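Local structure of transmembrane oligosaccharyl transferase (Archaeoglobus fulgidus, 3WAJ) at residues 415-420 against 429-434; 226-231 against 407-412; 643-648 against 660-665; 638-643 against 666-671. The protein is an archaeal membrane enzyme of the STT3/AglB family, combining a helical transmembrane region of the GT-C class with a large C-terminal soluble part. All coordinates share one frame; numbering follows the deposited sequence.

Contact 1 (415-420 against 429-434); sequences IAMFIA and YYFAAV
M417 and F431 mark the closest backbone approach, CA to CA 7.4 Å, in a helical hairpin of the membrane region, where helices 405-420 and 429-446 follow one another with a short loop between. The two segments are near antiparallel, at 155°, and their axes come no closer than 10.5 Å, so the gap is bridged by side chains, one of which reaches the facing backbone, and no hydrogen bond crosses it.

Apolar packing centres on M417, whose chain bends at its second and third torsions. Its CG lies 3.7 Å from CE1 of F431, the two side chains sliding past each other in opposite directions, while V434 CG2 approaches the same CG more distantly.

The sulfur contact is of the Met-aromatic kind. M417 SD is 4.0 Å from Y430 CB and 5.3 Å from the ring centroid, approaching obliquely. The polar end of this tyrosine is held by a hydrogen bond between its OH and Y211 OH; the side chain is about 11 Å from the bound zinc ion, and the neighbouring Y429 ring meets H163, one of the zinc ligands.

The aromatic pair is F418 with F431, neither stacked nor T-shaped, with planes at 47°. F431 keeps CG beside its own backbone N (chi1 -73°), which carries the ring toward helix 405-420; there its CE1 edge meets F418 N, in the ring plane, at 3.8 Å.

Contact 2 (226-231 against 407-412); sequences LAFMFF and EMALLI
A409 sets its CB squarely over the face of the F228 ring, a CH-pi contact with the carbon 3.7 Å from the centroid and only 1° off the ring normal. The same ring offers its edge to I412, whose CG2 sits in the ring plane 3.8 Å from F228 CE1. A face and an edge of one phenyl group are thus used by residues one helical turn apart.

I412 divides its branches. CG2, anti to the backbone N, meets F228 and also A227 CB at 4.0 Å; CD1 reaches F231 CD2 at 3.5 Å, obliquely to that ring. M408 adds its SD, 3.9 Å from F231 CB, from a chain extended until it bends at the last torsion.

Behind this shell, F230 CD2 lies 3.8 Å above the plane of the F231 ring, over its centre, and so backs it from within its own helix. The backbones come closest at A409 and F228, CA to CA 5.6 Å, and the segments cross at 127°.

In the membrane bundle, helix 221-234 also packs through L226 and M229 on helices 243-261 and 278-303 and through F230 on helix 315-332, while L410 and L411 pack helix 405-420 against V437 and Y438 of helix 429-446.

Contact 3 (643-648 against 660-665); sequences YSPTGT and LNSIII
Y643 and I663 are joined by two backbone hydrogen bonds: Y643 N to I663 O at 2.8 Å, and I663 N to Y643 O at 2.9 Å. The reciprocal bonds make this an antiparallel hydrogen-bonded pair, with CA atoms 5.2 Å apart. Next to this pair the packing remains tight. S662 brings CB to 3.3 Å from Y643 O and OG to 3.4 Å from P645 CD; the hydroxyl bonds to P659 O, just ahead of its own segment, which fixes its rotation with OG beside the backbone N (chi1 -79°).

The pair belongs to a small three-stranded antiparallel sheet in which 640-643 is the central strand, flanked by 649-652 and 663-664. Side chains of Y643 and I663 leave by one face, where helix 717-732 lies against them through L725, V729 and A732.

Toward solvent the contact thins. A type I turn from S644 to G647 closes the hairpin between strands 640-643 and 649-652, and within it the outer part of the exposed P645 ring faces backbone oxygens, CG lying 3.7 Å from L660 O and CB near N661 O. The turn is also tied together internally: S644 OG shares hydrogen bonds with T646 OG1, 2.8 Å away, and with T648 OG1, 2.6 Å away, while S644 N binds T648 O.

Contact 4 (638-643 against 666-671); sequences GGYFYY and PLRIPS
At the entry to strand 640-643, the middle strand of the small antiparallel sheet, G638 and G639 pair with I669 on the irregular chain that follows strand 663-664. G638 N donates to I669 O at 2.6 Å, and I669 N returns a nearly straight bond (173°) to G639 O at 2.8 Å. Farther along, where the chains diverge, a water replaces direct pairing: it accepts from F641 N at 2.6 Å and donates to L667 O at 2.8 Å.

R668 is gripped at several points. Its chain, bent at chi2 (127°), brings NE to 2.8 Å from G638 O, a bond tilted from both the carbonyl and guanidinium planes, while NH1 forms a salt bridge with E634. The Y640 side chain crosses that of R668 at a slant, ring and guanidinium planes 27° apart, with Y640 OH 3.2 Å from R668 CD.

Apolar packing falls to I669, which crosses F641 at about a right angle, CD1 to ring CD2 3.9 Å.

Helix 740-755 receives both of these side chains on A750 and P670 on Y747. On its two edges the central strand is bonded to neighbours, Y640 with A652 of strand 649-652 and F641 with I665 beside strand 663-664.

Overall arrangement
Contacts 1 and 2 share helix 405-420 in the membrane region, their centres about 14 Å apart. They use its successive parts to hold different partners: 429-434, close in sequence and largely buried, and 226-231, remote in sequence and partly exposed. Both rely on aromatic, methionine and aliphatic side chains, with no hydrogen bond across. Contacts 3 and 4, with centres about 42 to 62 Å from theirs, depend chiefly on backbone pairing. They share Y643 and the same small sheet, with 643-648/660-665 nested inside the loop that 638-643/666-671 closes; F641 O and I665 N link them. Contact 3 is the surface one, while contact 4, more buried, adds an arginine and a bridging water.

Contact 1 (415-420 against 429-434)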
loop_
_atom_site.group_PDB
_atom_site.type_symbol
_atom_site.label_atom_id
_atom_site.label_comp_id
_atom_site.label_asym_id
_atom_site.label_seq_id
_atom_site.Cartn_x
_atom_site.Cartn_y
_atom_site.Cartn_z
ATOM N N ILE A 415 2.678 -24.090 11.793
ATOM C CA ILE A 415 3.980 -23.722 12.340
ATOM C C ILE A 415 4.830 -22.944 11.337
ATOM O O ILE A 415 5.467 -21.963 11.700
ATOM C CB ILE A 415 4.749 -24.957 12.814
ATOM C CG1 ILE A 415 4.004 -25.614 13.973
ATOM C CG2 ILE A 415 6.173 -24.591 13.225
ATOM C CD1 ILE A 415 4.528 -26.990 14.294
ATOM N N ALA A 416 4.846 -23.384 10.082
ATOM C CA ALA A 416 5.614 -22.686 9.049
ATOM C C ALA A 416 5.101 -21.266 8.912
ATOM O O ALA A 416 5.878 -20.322 8.774
ATOM C CB ALA A 416 5.515 -23.409 7.726
ATOM N N MET A 417 3.779 -21.133 8.944
ATOM C CA MET A 417 3.121 -19.837 8.931
ATOM C C MET A 417 3.657 -18.994 10.084
ATOM O O MET A 417 4.156 -17.879 9.890
ATOM C CB MET A 417 1.609 -20.038 9.084
ATOM C CG MET A 417 0.728 -19.095 8.282
ATOM S SD MET A 417 0.243 -19.729 6.652
ATOM C CE MET A 417 1.793 -19.723 5.768
ATOM N N PHE A 418 3.555 -19.556 11.283
ATOM C CA PHE A 418 4.036 -18.918 12.494
ATOM C C PHE A 418 5.509 -18.545 12.407
ATOM O O PHE A 418 5.876 -17.402 12.658
ATOM C CB PHE A 418 3.831 -19.858 13.668
ATOM C CG PHE A 418 2.893 -19.337 14.689
ATOM C CD1 PHE A 418 3.352 -18.513 15.706
ATOM C CD2 PHE A 418 1.544 -19.663 14.638
ATOM C CE1 PHE A 418 2.483 -18.020 16.665
ATOM C CE2 PHE A 418 0.664 -19.176 15.590
ATOM C CZ PHE A 418 1.134 -18.353 16.606
ATOM N N ILE A 419 6.345 -19.518 12.058
ATOM C CA ILE A 419 7.788 -19.309 11.985
ATOM C C ILE A 419 8.160 -18.203 10.988
ATOM O O ILE A 419 8.959 -17.323 11.294
ATOM C CB ILE A 419 8.535 -20.632 11.656
ATOM C CG1 ILE A 419 8.350 -21.658 12.781
ATOM C CG2 ILE A 419 10.011 -20.378 11.430
ATOM C CD1 ILE A 419 8.965 -21.253 14.107
ATOM N N ALA A 420 7.566 -18.230 9.804
ATOM C CA ALA A 420 7.941 -17.275 8.763
ATOM C C ALA A 420 7.292 -15.900 8.946
ATOM O O ALA A 420 7.904 -14.876 8.639
ATOM C CB ALA A 420 7.635 -17.840 7.374
ATOM N N TYR A 429 -3.041 -11.732 7.284
ATOM C CA TYR A 429 -4.184 -12.384 6.632
ATOM C C TYR A 429 -4.010 -13.897 6.453
ATOM O O TYR A 429 -4.987 -14.644 6.371
ATOM C CB TYR A 429 -4.530 -11.710 5.299
ATOM C CG TYR A 429 -3.386 -11.623 4.318
ATOM C CD1 TYR A 429 -3.061 -12.693 3.497
ATOM C CD2 TYR A 429 -2.648 -10.461 4.191
ATOM C CE1 TYR A 429 -2.009 -12.616 2.592
ATOM C CE2 TYR A 429 -1.613 -10.374 3.296
ATOM C CZ TYR A 429 -1.290 -11.459 2.503
ATOM O OH TYR A 429 -0.249 -11.372 1.606
ATOM N N TYR A 430 -2.766 -14.354 6.412
ATOM C CA TYR A 430 -2.515 -15.782 6.300
ATOM C C TYR A 430 -2.927 -16.570 7.551
ATOM O O TYR A 430 -3.160 -17.784 7.478
ATOM C CB TYR A 430 -1.051 -16.028 5.954
ATOM C CG TYR A 430 -0.704 -15.920 4.475
ATOM C CD1 TYR A 430 -1.259 -16.785 3.547
ATOM C CD2 TYR A 430 0.219 -15.000 4.028
ATOM C CE1 TYR A 430 -0.926 -16.718 2.215
ATOM C CE2 TYR A 430 0.565 -14.924 2.692
ATOM C CZ TYR A 430 -0.011 -15.790 1.793
ATOM O OH TYR A 430 0.322 -15.733 0.461
ATOM N N PHE A 431 -3.022 -15.893 8.697
ATOM C CA PHE A 431 -3.397 -16.583 9.935
ATOM C C PHE A 431 -4.905 -16.808 9.999
ATOM O O PHE A 431 -5.381 -17.670 10.740
ATOM C CB PHE A 431 -2.907 -15.816 11.179
ATOM C CG PHE A 431 -1.419 -15.902 11.409
ATOM C CD1 PHE A 431 -0.749 -17.111 11.276
ATOM C CD2 PHE A 431 -0.687 -14.768 11.754
ATOM C CE1 PHE A 431 0.627 -17.192 11.483
ATOM C CE2 PHE A 431 0.690 -14.839 11.963
ATOM C CZ PHE A 431 1.344 -16.051 11.827
ATOM N N ALA A 432 -5.646 -16.035 9.207
ATOM C CA ALA A 432 -7.103 -16.097 9.215
ATOM C C ALA A 432 -7.628 -17.528 9.032
ATOM O O ALA A 432 -8.346 -18.047 9.884
ATOM C CB ALA A 432 -7.665 -15.183 8.153
ATOM N N ALA A 433 -7.260 -18.162 7.923
ATOM C CA ALA A 433 -7.652 -19.545 7.678
ATOM C C ALA A 433 -7.166 -20.460 8.790
ATOM O O ALA A 433 -7.850 -21.419 9.130
ATOM C CB ALA A 433 -7.130 -20.028 6.343
ATOM N N VAL A 434 -5.987 -20.174 9.344
ATOM C CA VAL A 434 -5.460 -20.991 10.434
ATOM C C VAL A 434 -6.350 -20.898 11.658
ATOM O O VAL A 434 -6.756 -21.917 12.216
ATOM C CB VAL A 434 -4.036 -20.590 10.861
ATOM C CG1 VAL A 434 -3.623 -21.388 12.100
ATOM C CG2 VAL A 434 -3.048 -20.804 9.742
#

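Contact 2 (226-231 against 407-412)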
loop_
_atom_site.group_PDB
_atom_site.type_symbol
_atom_site.label_atom_id
_atom_site.label_comp_id
_atom_site.label_asym_id
_atom_site.label_seq_id
_atom_site.Cartn_x
_atom_site.Cartn_y
_atom_site.Cartn_z
ATOM N N LEU A 226 6.623 -30.060 0.530
ATOM C CA LEU A 226 7.767 -30.968 0.574
ATOM C C LEU A 226 8.106 -31.324 2.014
ATOM O O LEU A 226 8.540 -32.437 2.288
ATOM C CB LEU A 226 8.975 -30.379 -0.142
ATOM C CG LEU A 226 8.885 -30.381 -1.663
ATOM C CD1 LEU A 226 10.068 -29.616 -2.235
ATOM C CD2 LEU A 226 8.847 -31.808 -2.208
ATOM N N ALA A 227 7.888 -30.390 2.938
ATOM C CA ALA A 227 8.024 -30.702 4.363
ATOM C C ALA A 227 7.042 -31.802 4.800
ATOM O O ALA A 227 7.372 -32.613 5.672
ATOM C CB ALA A 227 7.874 -29.448 5.223
ATOM N N PHE A 228 5.854 -31.838 4.190
ATOM C CA PHE A 228 4.888 -32.910 4.468
ATOM C C PHE A 228 5.518 -34.252 4.161
ATOM O O PHE A 228 5.346 -35.213 4.911
ATOM C CB PHE A 228 3.604 -32.795 3.625
ATOM C CG PHE A 228 2.808 -31.534 3.857
ATOM C CD1 PHE A 228 3.077 -30.691 4.929
ATOM C CD2 PHE A 228 1.777 -31.202 2.996
ATOM C CE1 PHE A 228 2.337 -29.522 5.129
ATOM C CE2 PHE A 228 1.031 -30.041 3.188
ATOM C CZ PHE A 228 1.310 -29.203 4.257
ATOM N N MET A 229 6.229 -34.323 3.041
ATOM C CA MET A 229 6.832 -35.578 2.621
ATOM C C MET A 229 8.039 -35.897 3.485
ATOM O O MET A 229 8.209 -37.036 3.922
ATOM C CB MET A 229 7.194 -35.546 1.137
ATOM C CG MET A 229 5.995 -35.258 0.253
ATOM S SD MET A 229 6.433 -35.069 -1.478
ATOM C CE MET A 229 7.180 -36.672 -1.786
ATOM N N PHE A 230 8.862 -34.886 3.736
ATOM C CA PHE A 230 10.020 -35.055 4.603
ATOM C C PHE A 230 9.609 -35.768 5.897
ATOM O O PHE A 230 10.107 -36.849 6.202
ATOM C CB PHE A 230 10.652 -33.702 4.919
ATOM C CG PHE A 230 11.835 -33.786 5.838
ATOM C CD1 PHE A 230 13.094 -34.091 5.340
ATOM C CD2 PHE A 230 11.693 -33.566 7.202
ATOM C CE1 PHE A 230 14.203 -34.172 6.191
ATOM C CE2 PHE A 230 12.796 -33.648 8.061
ATOM C CZ PHE A 230 14.048 -33.948 7.554
ATOM N N PHE A 231 8.658 -35.183 6.620
ATOM C CA PHE A 231 8.223 -35.721 7.910
ATOM C C PHE A 231 7.475 -37.058 7.830
ATOM O O PHE A 231 7.653 -37.907 8.697
ATOM C CB PHE A 231 7.445 -34.662 8.717
ATOM C CG PHE A 231 8.330 -33.585 9.304
ATOM C CD1 PHE A 231 9.300 -33.903 10.253
ATOM C CD2 PHE A 231 8.207 -32.260 8.899
ATOM C CE1 PHE A 231 10.129 -32.907 10.787
ATOM C CE2 PHE A 231 9.035 -31.264 9.432
ATOM C CZ PHE A 231 9.989 -31.587 10.374
ATOM N N GLU A 407 -3.526 -34.585 9.583
ATOM C CA GLU A 407 -3.413 -33.767 10.785
ATOM C C GLU A 407 -1.983 -33.244 10.942
ATOM O O GLU A 407 -1.766 -32.089 11.304
ATOM C CB GLU A 407 -3.845 -34.565 12.017
ATOM C CG GLU A 407 -4.005 -33.729 13.282
ATOM C CD GLU A 407 -4.842 -34.423 14.356
ATOM O OE1 GLU A 407 -5.502 -35.438 14.038
ATOM O OE2 GLU A 407 -4.841 -33.947 15.515
ATOM N N MET A 408 -1.003 -34.090 10.652
ATOM C CA MET A 408 0.384 -33.654 10.736
ATOM C C MET A 408 0.674 -32.554 9.712
ATOM O O MET A 408 1.366 -31.585 10.014
ATOM C CB MET A 408 1.353 -34.824 10.547
ATOM C CG MET A 408 2.802 -34.444 10.819
ATOM S SD MET A 408 3.982 -35.644 10.181
ATOM C CE MET A 408 3.463 -35.752 8.466
ATOM N N ALA A 409 0.134 -32.710 8.507
ATOM C CA ALA A 409 0.328 -31.735 7.439
ATOM C C ALA A 409 -0.185 -30.362 7.873
ATOM O O ALA A 409 0.465 -29.345 7.652
ATOM C CB ALA A 409 -0.371 -32.197 6.167
ATOM N N LEU A 410 -1.347 -30.348 8.514
ATOM C CA LEU A 410 -1.954 -29.097 8.953
ATOM C C LEU A 410 -1.091 -28.352 9.978
ATOM O O LEU A 410 -0.914 -27.132 9.878
ATOM C CB LEU A 410 -3.363 -29.348 9.499
ATOM C CG LEU A 410 -4.401 -28.243 9.293
ATOM C CD1 LEU A 410 -4.835 -28.134 7.823
ATOM C CD2 LEU A 410 -5.587 -28.501 10.209
ATOM N N LEU A 411 -0.552 -29.086 10.951
ATOM C CA LEU A 411 0.331 -28.506 11.968
ATOM C C LEU A 411 1.581 -27.874 11.358
ATOM O O LEU A 411 1.992 -26.783 11.754
ATOM C CB LEU A 411 0.712 -29.562 13.010
ATOM C CG LEU A 411 -0.256 -29.611 14.194
ATOM C CD1 LEU A 411 -0.127 -30.911 14.986
ATOM C CD2 LEU A 411 -0.032 -28.404 15.097
ATOM N N ILE A 412 2.167 -28.581 10.395
ATOM C CA ILE A 412 3.352 -28.126 9.685
ATOM C C ILE A 412 3.050 -26.826 8.957
ATOM O O ILE A 412 3.858 -25.900 8.951
ATOM C CB ILE A 412 3.812 -29.190 8.660
ATOM C CG1 ILE A 412 4.305 -30.449 9.374
ATOM C CG2 ILE A 412 4.909 -28.653 7.752
ATOM C CD1 ILE A 412 4.809 -31.524 8.419
#

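Contact 3 (643-648 against 660-665)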
loop_
_atom_site.group_PDB
_atom_site.type_symbol
_atom_site.label_atom_id
_atom_site.label_comp_id
_atom_site.label_asym_id
_atom_site.label_seq_id
_atom_site.Cartn_x
_atom_site.Cartn_y
_atom_site.Cartn_z
ATOM N N TYR A 643 -0.005 25.197 28.334
ATOM C CA TYR A 643 -0.419 26.080 29.427
ATOM C C TYR A 643 0.126 25.581 30.765
ATOM O O TYR A 643 -0.026 24.403 31.117
ATOM C CB TYR A 643 -1.934 26.179 29.506
ATOM C CG TYR A 643 -2.520 26.746 28.254
ATOM C CD1 TYR A 643 -2.791 28.107 28.136
ATOM C CD2 TYR A 643 -2.769 25.925 27.166
ATOM C CE1 TYR A 643 -3.331 28.629 26.960
ATOM C CE2 TYR A 643 -3.288 26.433 25.997
ATOM C CZ TYR A 643 -3.572 27.776 25.898
ATOM O OH TYR A 643 -4.081 28.235 24.715
ATOM N N SER A 644 0.765 26.484 31.504
ATOM C CA SER A 644 1.359 26.148 32.792
ATOM C C SER A 644 0.249 25.884 33.801
ATOM O O SER A 644 -0.921 26.180 33.535
ATOM C CB SER A 644 2.248 27.286 33.288
ATOM O OG SER A 644 1.476 28.398 33.687
ATOM N N PRO A 645 0.602 25.311 34.965
ATOM C CA PRO A 645 -0.436 25.142 35.994
ATOM C C PRO A 645 -0.984 26.468 36.547
ATOM O O PRO A 645 -2.061 26.445 37.138
ATOM C CB PRO A 645 0.273 24.324 37.089
ATOM C CG PRO A 645 1.737 24.359 36.746
ATOM C CD PRO A 645 1.813 24.521 35.267
ATOM N N THR A 646 -0.263 27.577 36.356
ATOM C CA THR A 646 -0.774 28.914 36.677
ATOM C C THR A 646 -1.562 29.507 35.507
ATOM O O THR A 646 -2.032 30.649 35.566
ATOM C CB THR A 646 0.358 29.880 37.088
ATOM O OG1 THR A 646 1.371 29.890 36.074
ATOM C CG2 THR A 646 0.971 29.449 38.413
ATOM N N GLY A 647 -1.694 28.732 34.435
ATOM C CA GLY A 647 -2.525 29.140 33.310
ATOM C C GLY A 647 -1.845 30.085 32.337
ATOM O O GLY A 647 -2.518 30.787 31.600
ATOM N N THR A 648 -0.514 30.106 32.327
ATOM C CA THR A 648 0.211 30.921 31.365
ATOM C C THR A 648 0.527 30.117 30.110
ATOM O O THR A 648 0.951 28.968 30.191
ATOM C CB THR A 648 1.494 31.538 31.965
ATOM O OG1 THR A 648 2.377 30.489 32.391
ATOM C CG2 THR A 648 1.154 32.466 33.154
ATOM N N LEU A 660 5.924 20.564 35.502
ATOM C CA LEU A 660 5.025 19.445 35.778
ATOM C C LEU A 660 3.590 19.964 35.910
ATOM O O LEU A 660 3.376 21.118 36.302
ATOM C CB LEU A 660 5.443 18.708 37.060
ATOM C CG LEU A 660 6.667 17.783 37.003
ATOM C CD1 LEU A 660 7.080 17.273 38.394
ATOM C CD2 LEU A 660 6.401 16.627 36.078
ATOM N N ASN A 661 2.625 19.112 35.564
ATOM C CA ASN A 661 1.195 19.415 35.674
ATOM C C ASN A 661 0.696 20.490 34.699
ATOM O O ASN A 661 -0.336 21.125 34.930
ATOM C CB ASN A 661 0.816 19.770 37.118
ATOM C CG ASN A 661 1.196 18.690 38.102
ATOM O OD1 ASN A 661 1.056 17.499 37.820
ATOM N ND2 ASN A 661 1.695 19.102 39.270
ATOM N N SER A 662 1.436 20.696 33.616
ATOM C CA SER A 662 1.005 21.612 32.579
ATOM C C SER A 662 0.007 20.901 31.689
ATOM O O SER A 662 -0.045 19.684 31.660
ATOM C CB SER A 662 2.196 22.042 31.724
ATOM O OG SER A 662 2.949 23.037 32.371
ATOM N N ILE A 663 -0.794 21.637 30.945
ATOM C CA ILE A 663 -1.466 20.966 29.850
ATOM C C ILE A 663 -0.695 21.262 28.546
ATOM O O ILE A 663 -0.464 22.412 28.177
ATOM C CB ILE A 663 -3.032 21.163 29.845
ATOM C CG1 ILE A 663 -3.543 21.656 28.503
ATOM C CG2 ILE A 663 -3.527 21.988 31.025
ATOM C CD1 ILE A 663 -3.827 20.517 27.577
ATOM N N ILE A 664 -0.227 20.195 27.908
ATOM C CA ILE A 664 0.648 20.294 26.742
ATOM C C ILE A 664 -0.112 19.900 25.481
ATOM O O ILE A 664 -0.728 18.831 25.428
ATOM C CB ILE A 664 1.868 19.339 26.885
ATOM C CG1 ILE A 664 2.671 19.661 28.150
ATOM C CG2 ILE A 664 2.757 19.391 25.640
ATOM C CD1 ILE A 664 3.641 18.563 28.565
ATOM N N ILE A 665 -0.071 20.752 24.461
ATOM C CA ILE A 665 -0.688 20.386 23.196
ATOM C C ILE A 665 0.202 19.339 22.530
ATOM O O ILE A 665 1.321 19.646 22.102
ATOM C CB ILE A 665 -0.912 21.596 22.274
ATOM C CG1 ILE A 665 -1.966 22.526 22.873
ATOM C CG2 ILE A 665 -1.334 21.140 20.867
ATOM C CD1 ILE A 665 -1.927 23.939 22.313
#

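Contact 4 (638-643 against 666-671)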
loop_
_atom_site.group_PDB
_atom_site.type_symbol
_atom_site.label_atom_id
_atom_site.label_comp_id
_atom_site.label_asym_id
_atom_site.label_seq_id
_atom_site.Cartn_x
_atom_site.Cartn_y
_atom_site.Cartn_z
ATOM N N GLY A 638 10.947 20.819 16.877
ATOM C CA GLY A 638 11.310 21.540 18.089
ATOM C C GLY A 638 10.514 20.992 19.253
ATOM O O GLY A 638 10.511 19.769 19.478
ATOM N N GLY A 639 9.818 21.871 19.982
ATOM C CA GLY A 639 9.069 21.439 21.152
ATOM C C GLY A 639 7.550 21.511 21.061
ATOM O O GLY A 639 6.925 20.976 20.136
ATOM N N TYR A 640 6.946 22.166 22.050
ATOM C CA TYR A 640 5.505 22.107 22.235
ATOM C C TYR A 640 4.983 23.405 22.761
ATOM O O TYR A 640 5.694 24.133 23.483
ATOM C CB TYR A 640 5.147 21.014 23.257
ATOM C CG TYR A 640 5.600 19.643 22.841
ATOM C CD1 TYR A 640 6.858 19.162 23.219
ATOM C CD2 TYR A 640 4.795 18.839 22.045
ATOM C CE1 TYR A 640 7.292 17.911 22.833
ATOM C CE2 TYR A 640 5.217 17.576 21.650
ATOM C CZ TYR A 640 6.470 17.115 22.049
ATOM O OH TYR A 640 6.918 15.865 21.658
ATOM N N PHE A 641 3.728 23.680 22.416
ATOM C CA PHE A 641 2.960 24.726 23.087
ATOM C C PHE A 641 2.293 24.108 24.307
ATOM O O PHE A 641 1.898 22.938 24.278
ATOM C CB PHE A 641 1.876 25.279 22.155
ATOM C CG PHE A 641 2.402 26.205 21.092
ATOM C CD1 PHE A 641 3.093 27.361 21.448
ATOM C CD2 PHE A 641 2.188 25.934 19.741
ATOM C CE1 PHE A 641 3.582 28.225 20.486
ATOM C CE2 PHE A 641 2.676 26.788 18.767
ATOM C CZ PHE A 641 3.371 27.942 19.140
ATOM N N TYR A 642 2.147 24.891 25.366
ATOM C CA TYR A 642 1.501 24.404 26.587
ATOM C C TYR A 642 0.924 25.545 27.445
ATOM O O TYR A 642 1.349 26.703 27.324
ATOM C CB TYR A 642 2.526 23.643 27.431
ATOM C CG TYR A 642 3.569 24.567 28.017
ATOM C CD1 TYR A 642 4.706 24.900 27.295
ATOM C CD2 TYR A 642 3.401 25.137 29.280
ATOM C CE1 TYR A 642 5.654 25.759 27.811
ATOM C CE2 TYR A 642 4.349 25.990 29.813
ATOM C CZ TYR A 642 5.475 26.295 29.073
ATOM O OH TYR A 642 6.426 27.144 29.594
ATOM N N TYR A 643 -0.005 25.197 28.334
ATOM C CA TYR A 643 -0.419 26.080 29.427
ATOM C C TYR A 643 0.126 25.581 30.765
ATOM O O TYR A 643 -0.026 24.403 31.117
ATOM C CB TYR A 643 -1.934 26.179 29.506
ATOM C CG TYR A 643 -2.520 26.746 28.254
ATOM C CD1 TYR A 643 -2.791 28.107 28.136
ATOM C CD2 TYR A 643 -2.769 25.925 27.166
ATOM C CE1 TYR A 643 -3.331 28.629 26.960
ATOM C CE2 TYR A 643 -3.288 26.433 25.997
ATOM C CZ TYR A 643 -3.572 27.776 25.898
ATOM O OH TYR A 643 -4.081 28.235 24.715
ATOM N N PRO A 666 -0.305 18.092 22.427
ATOM C CA PRO A 666 0.480 16.947 21.938
ATOM C C PRO A 666 0.641 17.036 20.430
ATOM O O PRO A 666 0.145 16.191 19.671
ATOM C CB PRO A 666 -0.391 15.739 22.316
ATOM C CG PRO A 666 -1.795 16.279 22.195
ATOM C CD PRO A 666 -1.716 17.724 22.666
ATOM N N LEU A 667 1.313 18.099 20.011
ATOM C CA LEU A 667 1.679 18.311 18.624
ATOM C C LEU A 667 3.078 18.891 18.652
ATOM O O LEU A 667 3.287 19.996 19.142
ATOM C CB LEU A 667 0.717 19.286 17.925
ATOM C CG LEU A 667 1.157 19.668 16.508
ATOM C CD1 LEU A 667 0.998 18.459 15.572
ATOM C CD2 LEU A 667 0.403 20.894 15.975
ATOM N N ARG A 668 4.043 18.140 18.142
ATOM C CA ARG A 668 5.416 18.612 18.112
ATOM C C ARG A 668 5.555 19.720 17.061
ATOM O O ARG A 668 5.206 19.524 15.897
ATOM C CB ARG A 668 6.355 17.446 17.806
ATOM C CG ARG A 668 7.810 17.750 18.067
ATOM C CD ARG A 668 8.436 16.717 18.968
ATOM N NE ARG A 668 9.844 17.022 19.181
ATOM C CZ ARG A 668 10.842 16.334 18.646
ATOM N NH1 ARG A 668 10.587 15.273 17.891
ATOM N NH2 ARG A 668 12.094 16.700 18.878
ATOM N N ILE A 669 6.042 20.886 17.485
ATOM C CA ILE A 669 6.212 22.043 16.598
ATOM C C ILE A 669 7.459 21.892 15.742
ATOM O O ILE A 669 8.518 21.512 16.256
ATOM C CB ILE A 669 6.312 23.348 17.406
ATOM C CG1 ILE A 669 5.031 23.554 18.202
ATOM C CG2 ILE A 669 6.536 24.550 16.487
ATOM C CD1 ILE A 669 3.755 23.291 17.383
ATOM N N PRO A 670 7.343 22.178 14.429
ATOM C CA PRO A 670 8.527 22.059 13.555
ATOM C C PRO A 670 9.611 23.050 13.960
ATOM O O PRO A 670 9.280 24.101 14.532
ATOM C CB PRO A 670 7.982 22.419 12.172
ATOM C CG PRO A 670 6.512 22.058 12.239
ATOM C CD PRO A 670 6.101 22.420 13.663
ATOM N N SER A 671 10.874 22.707 13.688
ATOM C CA SER A 671 12.024 23.577 13.964
ATOM C C SER A 671 12.090 24.652 12.893
ATOM O O SER A 671 11.292 24.638 11.946
ATOM C CB SER A 671 13.326 22.773 13.940
ATOM O OG SER A 671 13.626 22.354 12.626
HETATM O O HOH W 1 2.424 21.943 20.903
#